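Local coordinates for protein phosphoribosylglycinamide synthetase (Anaerococcus prevotii, PDB 4DIM) that probably binds ATP and a metal ion and acts as a ligase of the ATP-grasp type, at residues K27-P39 with N47-N59. Sequence-based numbering, arbitrary orientation.
Sequences KELGIHTIAGTMP and NLADEISYMDISN
H32 and E51 meet across two neighbouring parallel strands. NE2 of H32 gives a hydrogen bond to OE1 of E51 at 3.0 Å. NE2 approaches on the anti side, tilted out of the carboxylate plane, and the ring and carboxylate planes are turned 67° apart. CB of D50 forms a bump over one face of the same ring, a CH-pi contact 3.5 Å from its centroid. The ring reaches both acidic residues because chi1 (-179°) sets CG anti to N. Without the ring, as with an alanine here, E51 OE1 would probably lose this donor and a gap would open beside D50 CB.

Further along, the bumps alternate between the two faces of the sheet. I34 lies alongside E51, its CG1 3.7 Å from E51 CB, while its CG2 branch rests on S53 CB. On the opposite face A35 CB sits against A49 CB, and the CG2 methyls of T37 and I52 touch. G36 has no side chain, and M55 fills that hollow, its CG 3.9 Å from G36 CA. CE2 of Y54 reaches P39 CA at 3.6 Å.

The strands are joined by backbone bonds from E51 N to T33 O, A35 N to E51 O, S53 N to A35 O (2.8 Å), T37 N to S53 O and M55 N to T37 O.

Strands 32-37 and 51-54 belong to a beta-alpha-beta unit in which helix 43-48 links the two strands, as in a Rossmann-like sheet. Strand 51-54 is the outermost on this side, and strand 9-13 pairs with the far side of 32-37. R9 of that strand forms a salt bridge with E51 OE2. Y23 of helix 20-29 packs on A35, L48 and A49, while L70 and L72 meet the I34, S53 and M55 face.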
ATOM      1  N   LYS A  27     -11.684  16.791   7.840  1.00 89.67           N
ATOM      2  CA  LYS A  27     -12.544  17.495   8.804  1.00 91.87           C
ATOM      3  C   LYS A  27     -11.709  18.525   9.594  1.00 97.94           C
ATOM      4  O   LYS A  27     -12.083  19.688   9.617  1.00100.75           O
ATOM      5  CB  LYS A  27     -13.229  16.504   9.771  1.00 94.14           C
ATOM      6  CG  LYS A  27     -14.440  17.097  10.481  1.00115.54           C
ATOM      7  CD  LYS A  27     -15.202  16.094  11.353  1.00123.93           C
ATOM      8  CE  LYS A  27     -16.563  16.623  11.776  1.00129.91           C
ATOM      9  NZ  LYS A  27     -17.003  16.097  13.109  1.00131.56           N
ATOM     10  N   GLU A  28     -10.537  18.124  10.156  1.00 93.01           N
ATOM     11  CA  GLU A  28      -9.657  19.031  10.913  1.00 94.54           C
ATOM     12  C   GLU A  28      -9.275  20.283  10.083  1.00 98.23           C
ATOM     13  O   GLU A  28      -9.137  21.374  10.637  1.00 98.86           O
ATOM     14  CB  GLU A  28      -8.377  18.310  11.382  1.00 94.52           C
ATOM     15  CG  GLU A  28      -8.563  17.378  12.572  1.00106.85           C
ATOM     16  CD  GLU A  28      -7.271  16.746  13.067  1.00130.09           C
ATOM     17  OE1 GLU A  28      -6.720  17.223  14.087  1.00136.16           O
ATOM     18  OE2 GLU A  28      -6.774  15.809  12.403  1.00122.90           O
ATOM     19  N   LEU A  29      -9.095  20.109   8.764  1.00 92.70           N
ATOM     20  CA  LEU A  29      -8.790  21.206   7.840  1.00 92.29           C
ATOM     21  C   LEU A  29     -10.003  22.100   7.497  1.00 95.53           C
ATOM     22  O   LEU A  29      -9.811  23.147   6.908  1.00 96.48           O
ATOM     23  CB  LEU A  29      -8.251  20.640   6.519  1.00 89.45           C
ATOM     24  CG  LEU A  29      -6.872  20.025   6.541  1.00 90.81           C
ATOM     25  CD1 LEU A  29      -6.573  19.383   5.224  1.00 89.58           C
ATOM     26  CD2 LEU A  29      -5.816  21.041   6.829  1.00 90.70           C
ATOM     27  N   GLY A  30     -11.214  21.658   7.800  1.00 92.32           N
ATOM     28  CA  GLY A  30     -12.447  22.365   7.469  1.00 94.49           C
ATOM     29  C   GLY A  30     -12.988  22.054   6.081  1.00 98.11           C
ATOM     30  O   GLY A  30     -13.693  22.881   5.517  1.00101.15           O
ATOM     31  N   ILE A  31     -12.708  20.846   5.532  1.00 91.88           N
ATOM     32  CA  ILE A  31     -13.126  20.418   4.181  1.00 90.85           C
ATOM     33  C   ILE A  31     -14.461  19.690   4.284  1.00 96.41           C
ATOM     34  O   ILE A  31     -14.668  18.929   5.223  1.00 96.49           O
ATOM     35  CB  ILE A  31     -12.013  19.507   3.515  1.00 89.59           C
ATOM     36  CG1 ILE A  31     -10.711  20.275   3.302  1.00 88.90           C
ATOM     37  CG2 ILE A  31     -12.449  18.847   2.185  1.00 89.24           C
ATOM     38  CD1 ILE A  31      -9.594  19.420   2.740  1.00 92.53           C
ATOM     39  N   HIS A  32     -15.315  19.850   3.268  1.00 95.24           N
ATOM     40  CA  HIS A  32     -16.622  19.189   3.164  1.00 96.13           C
ATOM     41  C   HIS A  32     -16.418  17.833   2.464  1.00 97.27           C
ATOM     42  O   HIS A  32     -16.159  17.780   1.260  1.00 97.51           O
ATOM     43  CB  HIS A  32     -17.606  20.085   2.391  1.00100.76           C
ATOM     44  CG  HIS A  32     -18.971  19.501   2.271  1.00105.33           C
ATOM     45  ND1 HIS A  32     -19.998  19.905   3.100  1.00109.69           N
ATOM     46  CD2 HIS A  32     -19.428  18.542   1.436  1.00106.04           C
ATOM     47  CE1 HIS A  32     -21.048  19.188   2.735  1.00109.28           C
ATOM     48  NE2 HIS A  32     -20.745  18.346   1.745  1.00107.50           N
ATOM     49  N   THR A  33     -16.491  16.738   3.211  1.00 90.77           N
ATOM     50  CA  THR A  33     -16.186  15.454   2.613  1.00 88.23           C
ATOM     51  C   THR A  33     -17.438  14.780   2.039  1.00 92.00           C
ATOM     52  O   THR A  33     -18.560  14.945   2.519  1.00 91.02           O
ATOM     53  CB  THR A  33     -15.418  14.562   3.583  1.00 97.28           C
ATOM     54  OG1 THR A  33     -16.118  14.461   4.819  1.00106.01           O
ATOM     55  CG2 THR A  33     -14.045  15.100   3.857  1.00 95.81           C
ATOM     56  N   ILE A  34     -17.203  14.056   0.952  1.00 88.71           N
ATOM     57  CA  ILE A  34     -18.176  13.281   0.239  1.00 89.26           C
ATOM     58  C   ILE A  34     -17.607  11.888   0.199  1.00 91.57           C
ATOM     59  O   ILE A  34     -16.545  11.698  -0.390  1.00 88.54           O
ATOM     60  CB  ILE A  34     -18.435  13.864  -1.168  1.00 94.43           C
ATOM     61  CG1 ILE A  34     -18.978  15.299  -1.095  1.00 97.28           C
ATOM     62  CG2 ILE A  34     -19.392  12.960  -1.964  1.00 96.26           C
ATOM     63  CD1 ILE A  34     -18.280  16.181  -1.935  1.00101.44           C
ATOM     64  N   ALA A  35     -18.269  10.937   0.868  1.00 90.37           N
ATOM     65  CA  ALA A  35     -17.878   9.540   0.849  1.00 89.84           C
ATOM     66  C   ALA A  35     -18.343   8.866  -0.446  1.00 98.37           C
ATOM     67  O   ALA A  35     -19.548   8.664  -0.619  1.00 99.74           O
ATOM     68  CB  ALA A  35     -18.480   8.824   2.045  1.00 90.91           C
ATOM     69  N   GLY A  36     -17.401   8.575  -1.354  1.00 96.68           N
ATOM     70  CA  GLY A  36     -17.678   7.845  -2.594  1.00 98.57           C
ATOM     71  C   GLY A  36     -17.669   6.364  -2.242  1.00103.35           C
ATOM     72  O   GLY A  36     -16.592   5.791  -2.058  1.00100.56           O
ATOM     73  N   THR A  37     -18.846   5.745  -2.043  1.00101.92           N
ATOM     74  CA  THR A  37     -18.851   4.378  -1.540  1.00102.23           C
ATOM     75  C   THR A  37     -20.066   3.541  -1.980  1.00112.81           C
ATOM     76  O   THR A  37     -20.892   3.966  -2.777  1.00113.51           O
ATOM     77  CB  THR A  37     -18.767   4.441   0.005  1.00108.16           C
ATOM     78  OG1 THR A  37     -18.705   3.117   0.538  1.00104.81           O
ATOM     79  CG2 THR A  37     -19.946   5.203   0.648  1.00113.30           C
HETATM   80  N   MSE A  38     -20.107   2.311  -1.475  1.00113.69           N
HETATM   81  CA  MSE A  38     -21.143   1.331  -1.745  1.00118.09           C
HETATM   82  C   MSE A  38     -22.079   1.323  -0.508  1.00125.71           C
HETATM   83  O   MSE A  38     -21.642   1.726   0.574  1.00123.47           O
HETATM   84  CB  MSE A  38     -20.439  -0.038  -1.999  1.00120.43           C
HETATM   85  CG  MSE A  38     -20.945  -0.865  -3.196  1.00129.96           C
HETATM   86 SE   MSE A  38     -21.254   0.075  -4.875  0.85140.43          SE
HETATM   87  CE  MSE A  38     -22.472  -1.217  -5.756  1.00140.90           C
ATOM     88  N   PRO A  39     -23.356   0.917  -0.641  1.00128.45           N
ATOM     89  CA  PRO A  39     -24.290   0.927   0.506  1.00132.02           C
ATOM     90  C   PRO A  39     -23.713   0.691   1.915  1.00140.91           C
ATOM     91  O   PRO A  39     -23.926   1.521   2.804  1.00141.30           O
ATOM     92  CB  PRO A  39     -25.272  -0.208   0.156  1.00136.19           C
ATOM     93  CG  PRO A  39     -24.973  -0.593  -1.295  1.00139.70           C
ATOM     94  CD  PRO A  39     -24.068   0.466  -1.844  1.00132.42           C
ATOM     95  N   ASN A  47     -19.719   8.936   9.586  1.00129.45           N
ATOM     96  CA  ASN A  47     -20.065   9.915  10.605  1.00130.12           C
ATOM     97  C   ASN A  47     -19.086  11.106  10.531  1.00129.26           C
ATOM     98  O   ASN A  47     -19.425  12.192  10.998  1.00130.95           O
ATOM     99  CB  ASN A  47     -20.118   9.264  11.984  1.00133.69           C
ATOM    100  CG  ASN A  47     -21.294   8.290  12.096  1.00145.59           C
ATOM    101  OD1 ASN A  47     -22.452   8.627  11.787  1.00120.25           O
ATOM    102  ND2 ASN A  47     -21.037   7.055  12.530  1.00140.37           N
ATOM    103  N   LEU A  48     -17.904  10.921   9.902  1.00120.17           N
ATOM    104  CA  LEU A  48     -16.957  12.011   9.619  1.00117.22           C
ATOM    105  C   LEU A  48     -17.368  12.705   8.329  1.00116.16           C
ATOM    106  O   LEU A  48     -17.171  13.918   8.213  1.00117.20           O
ATOM    107  CB  LEU A  48     -15.494  11.524   9.482  1.00114.86           C
ATOM    108  CG  LEU A  48     -14.711  11.242  10.768  1.00119.30           C
ATOM    109  CD1 LEU A  48     -13.484  10.337  10.479  1.00118.75           C
ATOM    110  CD2 LEU A  48     -14.274  12.550  11.439  1.00120.48           C
ATOM    111  N   ALA A  49     -17.909  11.933   7.340  1.00107.35           N
ATOM    112  CA  ALA A  49     -18.325  12.490   6.042  1.00105.24           C
ATOM    113  C   ALA A  49     -19.548  13.368   6.147  1.00105.84           C
ATOM    114  O   ALA A  49     -20.505  13.020   6.842  1.00106.72           O
ATOM    115  CB  ALA A  49     -18.592  11.388   5.030  1.00104.79           C
ATOM    116  N   ASP A  50     -19.523  14.499   5.432  1.00100.30           N
ATOM    117  CA  ASP A  50     -20.653  15.430   5.368  1.00101.64           C
ATOM    118  C   ASP A  50     -21.723  14.906   4.369  1.00103.22           C
ATOM    119  O   ASP A  50     -22.919  15.092   4.595  1.00105.15           O
ATOM    120  CB  ASP A  50     -20.185  16.837   4.951  1.00104.98           C
ATOM    121  CG  ASP A  50     -19.208  17.498   5.902  1.00118.18           C
ATOM    122  OD1 ASP A  50     -18.346  16.787   6.448  1.00118.64           O
ATOM    123  OD2 ASP A  50     -19.271  18.747   6.052  1.00127.42           O
ATOM    124  N   GLU A  51     -21.274  14.257   3.277  1.00 95.77           N
ATOM    125  CA  GLU A  51     -22.116  13.704   2.215  1.00 96.10           C
ATOM    126  C   GLU A  51     -21.726  12.249   1.898  1.00 95.80           C
ATOM    127  O   GLU A  51     -20.618  11.829   2.215  1.00 89.38           O
ATOM    128  CB  GLU A  51     -21.921  14.556   0.940  1.00 98.80           C
ATOM    129  CG  GLU A  51     -23.156  14.866   0.133  1.00112.04           C
ATOM    130  CD  GLU A  51     -22.925  16.062  -0.768  1.00135.77           C
ATOM    131  OE1 GLU A  51     -22.618  17.150  -0.228  1.00129.44           O
ATOM    132  OE2 GLU A  51     -22.993  15.906  -2.010  1.00128.88           O
ATOM    133  N   ILE A  52     -22.652  11.494   1.257  1.00 95.20           N
ATOM    134  CA  ILE A  52     -22.425  10.128   0.793  1.00 93.53           C
ATOM    135  C   ILE A  52     -22.900  10.065  -0.604  1.00 97.08           C
ATOM    136  O   ILE A  52     -24.022  10.481  -0.853  1.00100.14           O
ATOM    137  CB  ILE A  52     -23.106   9.034   1.647  1.00 97.44           C
ATOM    138  CG1 ILE A  52     -22.751   9.218   3.145  1.00 97.86           C
ATOM    139  CG2 ILE A  52     -22.705   7.624   1.123  1.00 96.40           C
ATOM    140  CD1 ILE A  52     -23.343   8.249   4.089  1.00109.92           C
ATOM    141  N   SER A  53     -22.062   9.567  -1.520  1.00 91.56           N
ATOM    142  CA  SER A  53     -22.389   9.420  -2.945  1.00 92.55           C
ATOM    143  C   SER A  53     -22.199   7.967  -3.258  1.00 95.38           C
ATOM    144  O   SER A  53     -21.105   7.436  -3.073  1.00 92.95           O
ATOM    145  CB  SER A  53     -21.517  10.316  -3.823  1.00 95.80           C
ATOM    146  OG  SER A  53     -22.040  10.383  -5.140  1.00106.95           O
ATOM    147  N   TYR A  54     -23.288   7.284  -3.585  1.00 94.14           N
ATOM    148  CA  TYR A  54     -23.232   5.863  -3.799  1.00 92.71           C
ATOM    149  C   TYR A  54     -22.672   5.596  -5.186  1.00 97.27           C
ATOM    150  O   TYR A  54     -23.183   6.117  -6.174  1.00 99.45           O
ATOM    151  CB  TYR A  54     -24.603   5.237  -3.571  1.00 96.27           C
ATOM    152  CG  TYR A  54     -25.028   5.198  -2.115  1.00 98.43           C
ATOM    153  CD1 TYR A  54     -26.269   5.677  -1.720  1.00103.18           C
ATOM    154  CD2 TYR A  54     -24.239   4.576  -1.155  1.00 98.02           C
ATOM    155  CE1 TYR A  54     -26.697   5.577  -0.399  1.00104.55           C
ATOM    156  CE2 TYR A  54     -24.648   4.485   0.172  1.00 99.33           C
ATOM    157  CZ  TYR A  54     -25.881   4.983   0.551  1.00108.17           C
ATOM    158  OH  TYR A  54     -26.309   4.879   1.859  1.00107.41           O
HETATM  159  N   MSE A  55     -21.559   4.850  -5.245  1.00 92.53           N
HETATM  160  CA  MSE A  55     -20.874   4.557  -6.501  1.00 91.67           C
HETATM  161  C   MSE A  55     -19.942   3.402  -6.341  1.00 98.83           C
HETATM  162  O   MSE A  55     -19.369   3.237  -5.271  1.00 98.26           O
HETATM  163  CB  MSE A  55     -20.054   5.795  -6.979  1.00 91.14           C
HETATM  164  CG  MSE A  55     -19.032   6.326  -5.925  1.00 92.00           C
HETATM  165 SE   MSE A  55     -17.956   7.798  -6.526  0.72 95.26          SE
HETATM  166  CE  MSE A  55     -19.256   9.090  -6.838  1.00 96.50           C
ATOM    167  N   ASP A  56     -19.760   2.622  -7.411  1.00 98.92           N
ATOM    168  CA  ASP A  56     -18.746   1.575  -7.471  1.00 97.85           C
ATOM    169  C   ASP A  56     -17.475   2.281  -7.989  1.00 99.02           C
ATOM    170  O   ASP A  56     -17.389   2.691  -9.161  1.00 98.85           O
ATOM    171  CB  ASP A  56     -19.173   0.380  -8.336  1.00101.79           C
ATOM    172  CG  ASP A  56     -18.065  -0.634  -8.529  1.00114.67           C
ATOM    173  OD1 ASP A  56     -17.225  -0.803  -7.580  1.00110.01           O
ATOM    174  OD2 ASP A  56     -18.016  -1.254  -9.624  1.00125.07           O
ATOM    175  N   ILE A  57     -16.529   2.466  -7.066  1.00 91.90           N
ATOM    176  CA  ILE A  57     -15.286   3.201  -7.287  1.00 89.40           C
ATOM    177  C   ILE A  57     -14.277   2.431  -8.181  1.00 93.94           C
ATOM    178  O   ILE A  57     -13.336   3.024  -8.714  1.00 92.29           O
ATOM    179  CB  ILE A  57     -14.641   3.615  -5.943  1.00 89.73           C
ATOM    180  CG1 ILE A  57     -14.020   2.400  -5.157  1.00 88.25           C
ATOM    181  CG2 ILE A  57     -15.648   4.450  -5.097  1.00 89.09           C
ATOM    182  CD1 ILE A  57     -13.223   2.824  -3.897  1.00 81.11           C
ATOM    183  N   SER A  58     -14.488   1.132  -8.359  1.00 91.23           N
ATOM    184  CA  SER A  58     -13.666   0.315  -9.237  1.00 90.37           C
ATOM    185  C   SER A  58     -14.104   0.452 -10.710  1.00 94.13           C
ATOM    186  O   SER A  58     -13.467  -0.131 -11.590  1.00 95.05           O
ATOM    187  CB  SER A  58     -13.766  -1.146  -8.800  1.00 93.40           C
ATOM    188  OG  SER A  58     -15.066  -1.644  -9.062  1.00 98.73           O
ATOM    189  N   ASN A  59     -15.189   1.193 -10.972  1.00 89.73           N
ATOM    190  CA  ASN A  59     -15.734   1.376 -12.291  1.00 92.35           C
ATOM    191  C   ASN A  59     -15.417   2.795 -12.724  1.00 96.91           C
ATOM    192  O   ASN A  59     -16.177   3.710 -12.422  1.00 96.32           O
ATOM    193  CB  ASN A  59     -17.225   1.082 -12.227  1.00 94.83           C
ATOM    194  CG  ASN A  59     -17.923   0.953 -13.548  1.00113.44           C
ATOM    195  OD1 ASN A  59     -17.337   1.156 -14.618  1.00 99.77           O
ATOM    196  ND2 ASN A  59     -19.206   0.582 -13.489  1.00112.14           N
TER